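Local coordinates for protein inactive dihydroorotase-like domain (Chaetomium thermophilum, PDB 5NNL) that is a catalytically inactive relative of the dihydroorotase family, built on an alpha/beta barrel-like core with an additional set of beta strands, at residues A[14-19]-A[25-30]; A[100-105]-A[138-143]; A[221-226]-A[231-236]. All blocks are in the same frame, centred on the assembly; numbering follows the deposited sequence. Where two conformers were deposited one is given.

Overall arrangement
Interactions 1 and 3 are neighbours, their centres about 12 Å apart. They meet at helix 26-37 through a salt bridge between R29 and D234 and the packing of V235 on D26 and V30, and beside it through the rings of F15 and Y223. Interaction 2 stands apart, with its centre about 26 Å from each of the others and its nearest atoms about 9 to 10 Å away. Interactions 1 and 2 are buried, whereas interaction 3 is only partly so. Their chemistry differs: interaction 2 is purely apolar, interaction 1 adds a very short, doubtful aspartate-to-backbone bond and a bridging water to a valine-leucine core, and interaction 3 rests on one backbone bond with sparse side-chain contacts.

Interaction 1: residues A[14-19]-A[25-30]; sequences AFVPGL and EDLQRV
The type I beta turn from V16 to L19, in the loop between strand 13-14 and helix 26-37, packs on D26, L27 and V30 of that helix. The turn is closed by the bond from L19 N to V16 O, 3.1 Å. V16 carries most of the apolar contact. With CG1 anti to the backbone N (chi1 -179°), its two methyls divide the work: CG1 lies 3.6 Å from D26 CB, while CG2 meets V30 CG2 at 4.0 Å and L27 CD1 slightly farther off. V16 CG1 passes alongside D26 CB, and the D26 carboxylate lies next to G18 N. There G18 N donates to D26 OD2; the modelled 2.5 Å is very short and the N-H...O angle is bent to 128°, so the exact length is doubtful. The same oxygen lies 3.5 Å from P17 CB. A water provides a second polar link, donating to G18 O (3.1 Å) and accepting from L27 N (3.0 Å). The contact thus joins the loop after strand 13-14 to helix 26-37, the next helix. I44 of strand 39-44 packs against V16, L19 and L27, I42 of that strand touches A14, and V235, from the loop after helix 221-228, touches P17, D26 and V30.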
ATOM      1  N   ALA A  14       3.042  -0.745  -2.304  1.00 28.00           N
ATOM      2  CA  ALA A  14       4.073  -1.770  -2.340  1.00 29.18           C
ATOM      3  C   ALA A  14       5.431  -1.084  -2.319  1.00 32.97           C
ATOM      4  O   ALA A  14       5.760  -0.321  -3.235  1.00 32.10           O
ATOM      5  CB  ALA A  14       3.931  -2.656  -3.578  1.00 30.86           C
ATOM      6  N   PHE A  15       6.214  -1.355  -1.281  1.00 30.74           N
ATOM      7  CA  PHE A  15       7.505  -0.707  -1.118  1.00 34.12           C
ATOM      8  C   PHE A  15       8.570  -1.445  -1.922  1.00 37.95           C
ATOM      9  O   PHE A  15       8.676  -2.674  -1.848  1.00 36.31           O
ATOM     10  CB  PHE A  15       7.886  -0.662   0.360  1.00 35.47           C
ATOM     11  CG  PHE A  15       9.146   0.106   0.640  1.00 36.10           C
ATOM     12  CD1 PHE A  15       9.187   1.484   0.487  1.00 34.78           C
ATOM     13  CD2 PHE A  15      10.286  -0.550   1.070  1.00 37.75           C
ATOM     14  CE1 PHE A  15      10.348   2.190   0.751  1.00 36.32           C
ATOM     15  CE2 PHE A  15      11.446   0.148   1.335  1.00 38.67           C
ATOM     16  CZ  PHE A  15      11.477   1.520   1.176  1.00 37.99           C
ATOM     17  N   VAL A  16       9.356  -0.692  -2.685  1.00 38.33           N
ATOM     18  CA  VAL A  16      10.399  -1.262  -3.533  1.00 37.27           C
ATOM     19  C   VAL A  16      11.713  -0.562  -3.209  1.00 37.76           C
ATOM     20  O   VAL A  16      11.960   0.547  -3.702  1.00 38.44           O
ATOM     21  CB  VAL A  16      10.041  -1.135  -5.023  1.00 39.44           C
ATOM     22  CG1 VAL A  16      11.138  -1.750  -5.897  1.00 39.76           C
ATOM     23  CG2 VAL A  16       8.700  -1.808  -5.303  1.00 36.38           C
ATOM     24  N   PRO A  17      12.575  -1.166  -2.384  1.00 36.46           N
ATOM     25  CA  PRO A  17      13.836  -0.497  -2.012  1.00 38.55           C
ATOM     26  C   PRO A  17      14.636   0.042  -3.188  1.00 41.12           C
ATOM     27  O   PRO A  17      14.995   1.226  -3.190  1.00 41.31           O
ATOM     28  CB  PRO A  17      14.589  -1.603  -1.261  1.00 39.31           C
ATOM     29  CG  PRO A  17      13.520  -2.425  -0.648  1.00 39.82           C
ATOM     30  CD  PRO A  17      12.359  -2.400  -1.614  1.00 40.09           C
ATOM     31  N   GLY A  18      14.935  -0.790  -4.184  1.00 42.24           N
ATOM     32  CA  GLY A  18      15.737  -0.358  -5.314  1.00 42.88           C
ATOM     33  C   GLY A  18      14.905   0.091  -6.496  1.00 42.96           C
ATOM     34  O   GLY A  18      15.259  -0.166  -7.651  1.00 42.86           O
ATOM     35  N   LEU A  19      13.793   0.775  -6.217  1.00 38.86           N
ATOM     36  CA  LEU A  19      12.908   1.225  -7.287  1.00 41.38           C
ATOM     37  C   LEU A  19      13.648   2.095  -8.297  1.00 43.34           C
ATOM     38  O   LEU A  19      13.484   1.927  -9.512  1.00 44.38           O
ATOM     39  CB  LEU A  19      11.725   1.993  -6.695  1.00 38.60           C
ATOM     40  CG  LEU A  19      10.721   2.563  -7.699  1.00 40.61           C
ATOM     41  CD1 LEU A  19      10.048   1.447  -8.481  1.00 35.53           C
ATOM     42  CD2 LEU A  19       9.692   3.422  -6.987  1.00 39.49           C
ATOM     43  N   GLU A  25      16.688  -5.593  -9.574  1.00 46.59           N
ATOM     44  CA  GLU A  25      15.691  -6.653  -9.635  0.57 47.72           C
ATOM     45  C   GLU A  25      14.556  -6.453  -8.638  1.00 44.29           C
ATOM     46  O   GLU A  25      13.595  -7.229  -8.660  1.00 43.16           O
ATOM     47  CB  GLU A  25      16.363  -8.006  -9.383  0.57 47.10           C
ATOM     48  CG  GLU A  25      16.030  -9.086 -10.409  0.57 48.35           C
ATOM     49  CD  GLU A  25      17.116 -10.145 -10.511  0.57 48.61           C
ATOM     50  OE1 GLU A  25      18.281  -9.840 -10.177  0.57 49.62           O
ATOM     51  OE2 GLU A  25      16.806 -11.284 -10.922  0.57 46.68           O
ATOM     52  N   ASP A  26      14.644  -5.433  -7.777  1.00 43.98           N
ATOM     53  CA  ASP A  26      13.689  -5.266  -6.684  1.00 42.95           C
ATOM     54  C   ASP A  26      12.246  -5.239  -7.177  1.00 39.61           C
ATOM     55  O   ASP A  26      11.392  -5.966  -6.662  1.00 41.88           O
ATOM     56  CB  ASP A  26      14.010  -3.986  -5.908  1.00 43.52           C
ATOM     57  CG  ASP A  26      15.242  -4.121  -5.029  1.00 44.21           C
ATOM     58  OD1 ASP A  26      15.930  -5.161  -5.112  1.00 44.71           O
ATOM     59  OD2 ASP A  26      15.517  -3.183  -4.249  1.00 45.28           O
ATOM     60  N   LEU A  27      11.946  -4.385  -8.159  1.00 37.54           N
ATOM     61  CA  LEU A  27      10.568  -4.267  -8.625  1.00 38.80           C
ATOM     62  C   LEU A  27      10.029  -5.618  -9.082  1.00 43.04           C
ATOM     63  O   LEU A  27       8.941  -6.038  -8.668  1.00 37.05           O
ATOM     64  CB  LEU A  27      10.468  -3.234  -9.749  1.00 37.73           C
ATOM     65  CG  LEU A  27       9.072  -3.068 -10.364  1.00 40.63           C
ATOM     66  CD1 LEU A  27       8.017  -2.790  -9.301  1.00 39.56           C
ATOM     67  CD2 LEU A  27       9.075  -1.959 -11.397  1.00 43.95           C
ATOM     68  N   GLN A  28      10.780  -6.318  -9.938  1.00 42.98           N
ATOM     69  CA  GLN A  28      10.357  -7.643 -10.386  1.00 41.03           C
ATOM     70  C   GLN A  28      10.059  -8.556  -9.206  1.00 40.03           C
ATOM     71  O   GLN A  28       8.984  -9.161  -9.127  1.00 37.70           O
ATOM     72  CB  GLN A  28      11.430  -8.281 -11.272  1.00 42.62           C
ATOM     73  CG  GLN A  28      11.222  -9.791 -11.478  1.00 45.03           C
ATOM     74  CD  GLN A  28      12.156 -10.389 -12.510  1.00 43.68           C
ATOM     75  OE1 GLN A  28      13.081 -11.127 -12.169  1.00 44.13           O
ATOM     76  NE2 GLN A  28      11.907 -10.089 -13.780  1.00 43.95           N
ATOM     77  N   ARG A  29      11.011  -8.677  -8.281  1.00 40.81           N
ATOM     78  CA  ARG A  29      10.845  -9.618  -7.179  0.52 44.63           C
ATOM     79  C   ARG A  29       9.636  -9.261  -6.323  1.00 42.32           C
ATOM     80  O   ARG A  29       8.940 -10.151  -5.821  1.00 41.11           O
ATOM     81  CB  ARG A  29      12.111  -9.672  -6.327  0.52 47.21           C
ATOM     82  CG  ARG A  29      11.967 -10.571  -5.113  0.52 51.56           C
ATOM     83  CD  ARG A  29      13.268 -11.262  -4.757  0.52 54.82           C
ATOM     84  NE  ARG A  29      13.242 -11.781  -3.393  0.52 58.94           N
ATOM     85  CZ  ARG A  29      14.322 -12.151  -2.711  0.52 62.82           C
ATOM     86  NH1 ARG A  29      15.526 -12.055  -3.257  0.52 67.02           N
ATOM     87  NH2 ARG A  29      14.198 -12.613  -1.474  0.52 61.02           N
ATOM     88  N   VAL A  30       9.365  -7.966  -6.146  1.00 38.99           N
ATOM     89  CA  VAL A  30       8.187  -7.563  -5.380  1.00 38.49           C
ATOM     90  C   VAL A  30       6.919  -8.033  -6.078  1.00 34.15           C
ATOM     91  O   VAL A  30       5.958  -8.459  -5.428  1.00 30.62           O
ATOM     92  CB  VAL A  30       8.184  -6.038  -5.155  1.00 37.47           C
ATOM     93  CG1 VAL A  30       6.837  -5.561  -4.603  1.00 35.10           C
ATOM     94  CG2 VAL A  30       9.293  -5.659  -4.200  1.00 38.90           C
TER
HETATM   95  O   HOH W   1      13.760  -2.289  -9.346  1.00 43.55           O

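Interaction 2: residues A[100-105]-A[138-143]; sequences IPFNHL and ASILLL
I140 makes the closest contacts from helix 134-146, meeting I100 and, in the loop beyond it, F102. Just before it in the helix, S139 has its hydroxyl OG hydrogen-bonded to the carbonyl of T135 one turn back, which accounts for its polar atom without help from the loop. Next comes I140, whose CG1 is anti to the backbone N (chi1 -167°); this carries CD1 out toward I100. The methyl CD1 comes within 4.1 Å of I100 CD1 and 4.2 Å of I100 CG2, so it faces both branches of the other isoleucine. I100 is itself extended at chi2 (179°), which brings its own CD1 forward to the meeting point. The nearer end of the I140 side chain serves F102: CB lies 4.2 Å from F102 CE2, close to the ring plane, so the ring presents its edge to the helix and does not stack on it. No hydrogen bond spans the two segments, and the three residues that touch are buried. The contact is apolar packing between helix 134-146 and the chain leaving strand 98-100, in the part of the domain where strands and helices alternate along the sequence. Further on, L143 starts toward the loop at CB, but its side chain touches V115 and E116 of helix 111-121. That helix also receives L105, so it lies against both segments. Strand 128-130 joins them as well: I129 shares backbone hydrogen bonding with I100, while T130 bonds through OG1 to I100 O and touches I140.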
ATOM      1  N   ILE A 100       2.108  13.056  -1.824  1.00 34.73           N
ATOM      2  CA  ILE A 100       2.527  14.306  -1.190  1.00 33.80           C
ATOM      3  C   ILE A 100       2.939  14.006   0.239  1.00 36.00           C
ATOM      4  O   ILE A 100       2.102  13.950   1.144  1.00 32.46           O
ATOM      5  CB  ILE A 100       1.409  15.363  -1.229  1.00 34.10           C
ATOM      6  CG1 ILE A 100       0.958  15.608  -2.669  1.00 32.66           C
ATOM      7  CG2 ILE A 100       1.910  16.658  -0.594  1.00 34.91           C
ATOM      8  CD1 ILE A 100      -0.158  16.621  -2.810  1.00 37.17           C
ATOM      9  N   PRO A 101       4.231  13.819   0.500  1.00 36.71           N
ATOM     10  CA  PRO A 101       4.719  13.822   1.875  1.00 37.62           C
ATOM     11  C   PRO A 101       5.142  15.223   2.286  1.00 41.15           C
ATOM     12  O   PRO A 101       5.575  16.036   1.469  1.00 41.61           O
ATOM     13  CB  PRO A 101       5.921  12.874   1.805  1.00 40.88           C
ATOM     14  CG  PRO A 101       6.498  13.155   0.418  1.00 42.34           C
ATOM     15  CD  PRO A 101       5.328  13.587  -0.462  1.00 39.13           C
ATOM     16  N   PHE A 102       5.009  15.507   3.579  1.00 41.11           N
ATOM     17  CA  PHE A 102       5.336  16.838   4.075  1.00 39.93           C
ATOM     18  C   PHE A 102       6.786  16.976   4.529  1.00 44.10           C
ATOM     19  O   PHE A 102       7.244  18.104   4.746  1.00 44.18           O
ATOM     20  CB  PHE A 102       4.400  17.214   5.223  1.00 38.02           C
ATOM     21  CG  PHE A 102       3.119  17.850   4.769  1.00 34.03           C
ATOM     22  CD1 PHE A 102       2.916  19.208   4.927  1.00 35.97           C
ATOM     23  CD2 PHE A 102       2.126  17.093   4.173  1.00 36.60           C
ATOM     24  CE1 PHE A 102       1.743  19.800   4.513  1.00 34.81           C
ATOM     25  CE2 PHE A 102       0.948  17.677   3.753  1.00 34.42           C
ATOM     26  CZ  PHE A 102       0.755  19.035   3.924  1.00 35.41           C
ATOM     27  N   ASN A 103       7.519  15.871   4.667  1.00 42.79           N
ATOM     28  CA  ASN A 103       8.936  15.938   5.007  1.00 47.96           C
ATOM     29  C   ASN A 103       9.814  16.265   3.804  1.00 51.03           C
ATOM     30  O   ASN A 103      10.989  16.596   3.987  1.00 54.62           O
ATOM     31  CB  ASN A 103       9.388  14.614   5.641  1.00 48.00           C
ATOM     32  CG  ASN A 103       9.168  13.421   4.727  1.00 50.49           C
ATOM     33  OD1 ASN A 103       8.464  13.521   3.726  1.00 50.77           O
ATOM     34  ND2 ASN A 103       9.763  12.284   5.072  1.00 53.49           N
ATOM     35  N   HIS A 104       9.275  16.181   2.585  1.00 52.35           N
ATOM     36  CA  HIS A 104      10.012  16.561   1.385  1.00 55.63           C
ATOM     37  C   HIS A 104      10.001  18.063   1.131  1.00 56.74           C
ATOM     38  O   HIS A 104      10.710  18.524   0.229  1.00 55.43           O
ATOM     39  CB  HIS A 104       9.429  15.861   0.150  1.00 53.52           C
ATOM     40  CG  HIS A 104       9.923  14.461  -0.050  1.00 54.88           C
ATOM     41  ND1 HIS A 104       9.863  13.500   0.936  1.00 57.83           N
ATOM     42  CD2 HIS A 104      10.475  13.858  -1.129  1.00 57.70           C
ATOM     43  CE1 HIS A 104      10.363  12.367   0.475  1.00 56.11           C
ATOM     44  NE2 HIS A 104      10.741  12.558  -0.776  1.00 56.83           N
ATOM     45  N   LEU A 105       9.225  18.828   1.889  1.00 53.29           N
ATOM     46  CA  LEU A 105       8.922  20.205   1.540  1.00 51.67           C
ATOM     47  C   LEU A 105       9.862  21.176   2.244  1.00 53.97           C
ATOM     48  O   LEU A 105      10.456  20.873   3.283  1.00 57.47           O
ATOM     49  CB  LEU A 105       7.464  20.525   1.879  1.00 45.97           C
ATOM     50  CG  LEU A 105       6.454  19.547   1.270  1.00 48.09           C
ATOM     51  CD1 LEU A 105       5.030  20.000   1.537  1.00 41.98           C
ATOM     52  CD2 LEU A 105       6.679  19.375  -0.221  1.00 45.08           C
ATOM     53  N   ALA A 138      -4.545  18.175   8.503  1.00 29.93           N
ATOM     54  CA  ALA A 138      -5.631  19.144   8.416  1.00 30.56           C
ATOM     55  C   ALA A 138      -5.388  20.153   7.299  1.00 27.60           C
ATOM     56  O   ALA A 138      -6.343  20.627   6.676  1.00 29.82           O
ATOM     57  CB  ALA A 138      -5.808  19.856   9.759  1.00 31.19           C
ATOM     58  N   SER A 139      -4.123  20.473   7.014  1.00 28.67           N
ATOM     59  CA  SER A 139      -3.810  21.446   5.969  1.00 31.34           C
ATOM     60  C   SER A 139      -4.158  20.909   4.586  1.00 35.42           C
ATOM     61  O   SER A 139      -4.742  21.622   3.759  1.00 35.02           O
ATOM     62  CB  SER A 139      -2.332  21.821   6.024  1.00 32.42           C
ATOM     63  OG  SER A 139      -2.004  22.409   7.267  1.00 31.99           O
ATOM     64  N   ILE A 140      -3.782  19.663   4.302  1.00 34.07           N
ATOM     65  CA  ILE A 140      -4.072  19.102   2.989  1.00 31.22           C
ATOM     66  C   ILE A 140      -5.552  18.741   2.868  1.00 34.66           C
ATOM     67  O   ILE A 140      -6.112  18.769   1.767  1.00 35.70           O
ATOM     68  CB  ILE A 140      -3.149  17.900   2.717  1.00 31.87           C
ATOM     69  CG1 ILE A 140      -3.204  17.507   1.238  1.00 34.98           C
ATOM     70  CG2 ILE A 140      -3.507  16.715   3.606  1.00 32.64           C
ATOM     71  CD1 ILE A 140      -2.032  16.659   0.797  1.00 30.75           C
ATOM     72  N   LEU A 141      -6.216  18.426   3.983  1.00 32.89           N
ATOM     73  CA  LEU A 141      -7.658  18.204   3.944  1.00 32.96           C
ATOM     74  C   LEU A 141      -8.410  19.495   3.636  1.00 35.04           C
ATOM     75  O   LEU A 141      -9.455  19.468   2.975  1.00 33.43           O
ATOM     76  CB  LEU A 141      -8.143  17.613   5.269  1.00 32.22           C
ATOM     77  CG  LEU A 141      -7.741  16.172   5.605  1.00 29.86           C
ATOM     78  CD1 LEU A 141      -8.367  15.747   6.926  1.00 32.45           C
ATOM     79  CD2 LEU A 141      -8.134  15.208   4.493  1.00 37.68           C
ATOM     80  N   LEU A 142      -7.912  20.632   4.126  1.00 35.24           N
ATOM     81  CA  LEU A 142      -8.527  21.908   3.774  1.00 34.31           C
ATOM     82  C   LEU A 142      -8.427  22.161   2.275  1.00 34.53           C
ATOM     83  O   LEU A 142      -9.400  22.574   1.634  1.00 33.62           O
ATOM     84  CB  LEU A 142      -7.864  23.045   4.551  1.00 32.04           C
ATOM     85  CG  LEU A 142      -8.398  24.442   4.222  1.00 31.05           C
ATOM     86  CD1 LEU A 142      -9.867  24.567   4.609  1.00 32.01           C
ATOM     87  CD2 LEU A 142      -7.568  25.514   4.903  1.00 35.14           C
ATOM     88  N   LEU A 143      -7.250  21.916   1.698  1.00 31.36           N
ATOM     89  CA  LEU A 143      -7.055  22.157   0.273  1.00 36.72           C
ATOM     90  C   LEU A 143      -7.962  21.261  -0.562  1.00 39.59           C
ATOM     91  O   LEU A 143      -8.590  21.721  -1.523  1.00 41.57           O
ATOM     92  CB  LEU A 143      -5.585  21.947  -0.092  1.00 35.58           C
ATOM     93  CG  LEU A 143      -4.626  22.955   0.551  1.00 34.07           C
ATOM     94  CD1 LEU A 143      -3.176  22.613   0.261  1.00 33.55           C
ATOM     95  CD2 LEU A 143      -4.928  24.368   0.086  1.00 40.25           C
TER

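Interaction 3: residues A[221-226]-A[231-236]; sequences LPYQLA and KEADVT
K231 N donates to A226 O at 3.2 Å with an N-H...O angle of 163°, a nearly straight bond that ties the loop back to helix 221-228. K231 CG lies 3.8 Å from A226 O. CG sits beside the backbone N, which places it near this carbonyl, and the bend at chi2 then leads the rest of the chain away from the helix. One helical turn earlier, Y223 reaches the loop with its ring. Its CG is anti to the backbone N (chi1 -177°), and the phenol end approaches A233: OH lies 4.1 Å from A233 CB. D234 O lies at the ring edge, near its plane, 4.4 Å from Y223 CD1, which is a loose contact. A233 is the centre of an inverse gamma turn, whose D234 N to E232 O bond is weak by geometry. The contact therefore joins helix 221-228 to the loop that follows it, with few side-chain contacts. Beyond it, D234 makes a salt bridge to R29 of helix 26-37, T236 packs on R29 and A33 of that helix, and the Y223 ring meets F15 in the loop after strand 13-14.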
ATOM      1  N   LEU A 221       5.755   0.083   6.253  1.00 33.72           N
ATOM      2  CA  LEU A 221       5.896  -0.256   7.665  1.00 30.82           C
ATOM      3  C   LEU A 221       6.612  -1.580   7.883  1.00 31.95           C
ATOM      4  O   LEU A 221       7.477  -1.640   8.776  1.00 34.56           O
ATOM      5  CB  LEU A 221       4.514  -0.267   8.332  1.00 33.85           C
ATOM      6  CG  LEU A 221       4.463  -0.722   9.793  1.00 31.91           C
ATOM      7  CD1 LEU A 221       5.417   0.095  10.663  1.00 37.81           C
ATOM      8  CD2 LEU A 221       3.039  -0.619  10.324  1.00 32.54           C
ATOM      9  N   PRO A 222       6.314  -2.659   7.152  1.00 33.31           N
ATOM     10  CA  PRO A 222       7.100  -3.888   7.346  1.00 33.29           C
ATOM     11  C   PRO A 222       8.581  -3.671   7.124  1.00 34.63           C
ATOM     12  O   PRO A 222       9.405  -4.163   7.905  1.00 36.18           O
ATOM     13  CB  PRO A 222       6.506  -4.853   6.308  1.00 33.25           C
ATOM     14  CG  PRO A 222       5.135  -4.329   6.038  1.00 33.80           C
ATOM     15  CD  PRO A 222       5.245  -2.838   6.156  1.00 33.34           C
ATOM     16  N   TYR A 223       8.943  -2.938   6.070  1.00 34.40           N
ATOM     17  CA  TYR A 223      10.352  -2.677   5.802  1.00 40.73           C
ATOM     18  C   TYR A 223      10.955  -1.772   6.868  1.00 41.05           C
ATOM     19  O   TYR A 223      12.065  -2.027   7.350  1.00 41.95           O
ATOM     20  CB  TYR A 223      10.519  -2.053   4.418  1.00 37.72           C
ATOM     21  CG  TYR A 223      11.970  -1.833   4.055  1.00 46.28           C
ATOM     22  CD1 TYR A 223      12.694  -2.818   3.399  1.00 46.31           C
ATOM     23  CD2 TYR A 223      12.624  -0.651   4.389  1.00 47.44           C
ATOM     24  CE1 TYR A 223      14.020  -2.633   3.075  1.00 51.83           C
ATOM     25  CE2 TYR A 223      13.956  -0.456   4.069  1.00 50.63           C
ATOM     26  CZ  TYR A 223      14.646  -1.454   3.412  1.00 51.17           C
ATOM     27  OH  TYR A 223      15.969  -1.287   3.084  1.00 59.54           O
ATOM     28  N   GLN A 224      10.245  -0.706   7.242  1.00 37.38           N
ATOM     29  CA  GLN A 224      10.755   0.197   8.270  1.00 42.50           C
ATOM     30  C   GLN A 224      11.008  -0.545   9.577  1.00 41.17           C
ATOM     31  O   GLN A 224      12.016  -0.307  10.252  1.00 41.01           O
ATOM     32  CB  GLN A 224       9.774   1.349   8.487  1.00 42.02           C
ATOM     33  CG  GLN A 224      10.145   2.274   9.630  1.00 43.04           C
ATOM     34  CD  GLN A 224       9.273   3.508   9.676  1.00 44.64           C
ATOM     35  OE1 GLN A 224       8.191   3.542   9.090  1.00 42.43           O
ATOM     36  NE2 GLN A 224       9.743   4.536  10.369  1.00 46.84           N
ATOM     37  N   LEU A 225      10.106  -1.457   9.946  1.00 39.02           N
ATOM     38  CA  LEU A 225      10.273  -2.225  11.177  1.00 39.66           C
ATOM     39  C   LEU A 225      11.501  -3.125  11.104  1.00 44.02           C
ATOM     40  O   LEU A 225      12.325  -3.146  12.025  1.00 46.31           O
ATOM     41  CB  LEU A 225       9.016  -3.053  11.441  1.00 41.45           C
ATOM     42  CG  LEU A 225       8.994  -3.934  12.692  1.00 42.38           C
ATOM     43  CD1 LEU A 225       8.846  -3.100  13.949  1.00 44.49           C
ATOM     44  CD2 LEU A 225       7.870  -4.956  12.588  1.00 45.71           C
ATOM     45  N   ALA A 226      11.629  -3.896  10.022  1.00 43.00           N
ATOM     46  CA  ALA A 226      12.766  -4.802   9.894  1.00 46.34           C
ATOM     47  C   ALA A 226      14.084  -4.040   9.918  1.00 48.14           C
ATOM     48  O   ALA A 226      15.054  -4.482  10.545  1.00 47.86           O
ATOM     49  CB  ALA A 226      12.645  -5.613   8.605  1.00 45.99           C
ATOM     50  N   LYS A 231      17.470  -6.514  10.696  1.00 58.63           N
ATOM     51  CA  LYS A 231      17.380  -7.808  10.036  1.00 54.43           C
ATOM     52  C   LYS A 231      17.846  -7.634   8.594  1.00 55.86           C
ATOM     53  O   LYS A 231      18.290  -6.555   8.193  1.00 58.72           O
ATOM     54  CB  LYS A 231      15.952  -8.360  10.100  1.00 53.92           C
ATOM     55  CG  LYS A 231      15.237  -8.145  11.430  1.00 53.29           C
ATOM     56  CD  LYS A 231      15.661  -9.148  12.490  1.00 54.03           C
ATOM     57  CE  LYS A 231      15.228  -8.687  13.875  1.00 56.02           C
ATOM     58  NZ  LYS A 231      15.278  -9.774  14.895  1.00 58.02           N
ATOM     59  N   GLU A 232      17.739  -8.697   7.802  1.00 55.46           N
ATOM     60  CA  GLU A 232      18.138  -8.614   6.406  0.54 53.12           C
ATOM     61  C   GLU A 232      17.239  -7.638   5.659  1.00 55.47           C
ATOM     62  O   GLU A 232      16.023  -7.599   5.875  1.00 57.34           O
ATOM     63  CB  GLU A 232      18.058  -9.996   5.750  0.54 53.14           C
ATOM     64  CG  GLU A 232      18.900 -11.087   6.411  0.54 53.71           C
ATOM     65  CD  GLU A 232      18.419 -12.490   6.065  0.54 51.40           C
ATOM     66  OE1 GLU A 232      17.507 -12.620   5.221  0.54 49.49           O
ATOM     67  OE2 GLU A 232      18.949 -13.466   6.638  0.54 53.21           O
ATOM     68  N   ALA A 233      17.841  -6.851   4.770  1.00 57.34           N
ATOM     69  CA  ALA A 233      17.078  -5.950   3.921  1.00 55.06           C
ATOM     70  C   ALA A 233      16.374  -6.759   2.841  1.00 55.71           C
ATOM     71  O   ALA A 233      16.626  -6.559   1.647  1.00 56.87           O
ATOM     72  CB  ALA A 233      17.990  -4.895   3.291  1.00 54.33           C
ATOM     73  N   ASP A 234      15.499  -7.684   3.242  1.00 51.48           N
ATOM     74  CA  ASP A 234      14.803  -8.508   2.266  1.00 52.78           C
ATOM     75  C   ASP A 234      13.668  -7.704   1.652  1.00 49.08           C
ATOM     76  O   ASP A 234      12.904  -7.038   2.358  1.00 49.81           O
ATOM     77  CB  ASP A 234      14.273  -9.798   2.892  1.00 52.26           C
ATOM     78  CG  ASP A 234      14.309 -10.971   1.919  1.00 55.76           C
ATOM     79  OD1 ASP A 234      15.127 -10.941   0.972  1.00 59.59           O
ATOM     80  OD2 ASP A 234      13.515 -11.921   2.089  1.00 58.69           O
ATOM     81  N   VAL A 235      13.568  -7.772   0.324  1.00 48.07           N
ATOM     82  CA  VAL A 235      12.682  -6.904  -0.441  1.00 45.75           C
ATOM     83  C   VAL A 235      11.213  -7.287  -0.326  1.00 45.34           C
ATOM     84  O   VAL A 235      10.348  -6.498  -0.725  1.00 45.89           O
ATOM     85  CB  VAL A 235      13.192  -6.914  -1.901  1.00 47.68           C
ATOM     86  CG1 VAL A 235      12.063  -7.035  -2.914  1.00 46.59           C
ATOM     87  CG2 VAL A 235      14.014  -5.668  -2.167  1.00 45.54           C
ATOM     88  N   THR A 236      10.901  -8.453   0.244  1.00 45.10           N
ATOM     89  CA  THR A 236       9.537  -8.968   0.272  1.00 44.14           C
ATOM     90  C   THR A 236       8.942  -9.004   1.678  1.00 40.36           C
ATOM     91  O   THR A 236       7.934  -9.682   1.897  1.00 40.59           O
ATOM     92  CB  THR A 236       9.498 -10.368  -0.342  1.00 41.57           C
ATOM     93  OG1 THR A 236      10.224 -11.275   0.494  1.00 41.78           O
ATOM     94  CG2 THR A 236      10.119 -10.372  -1.733  1.00 47.81           C
TER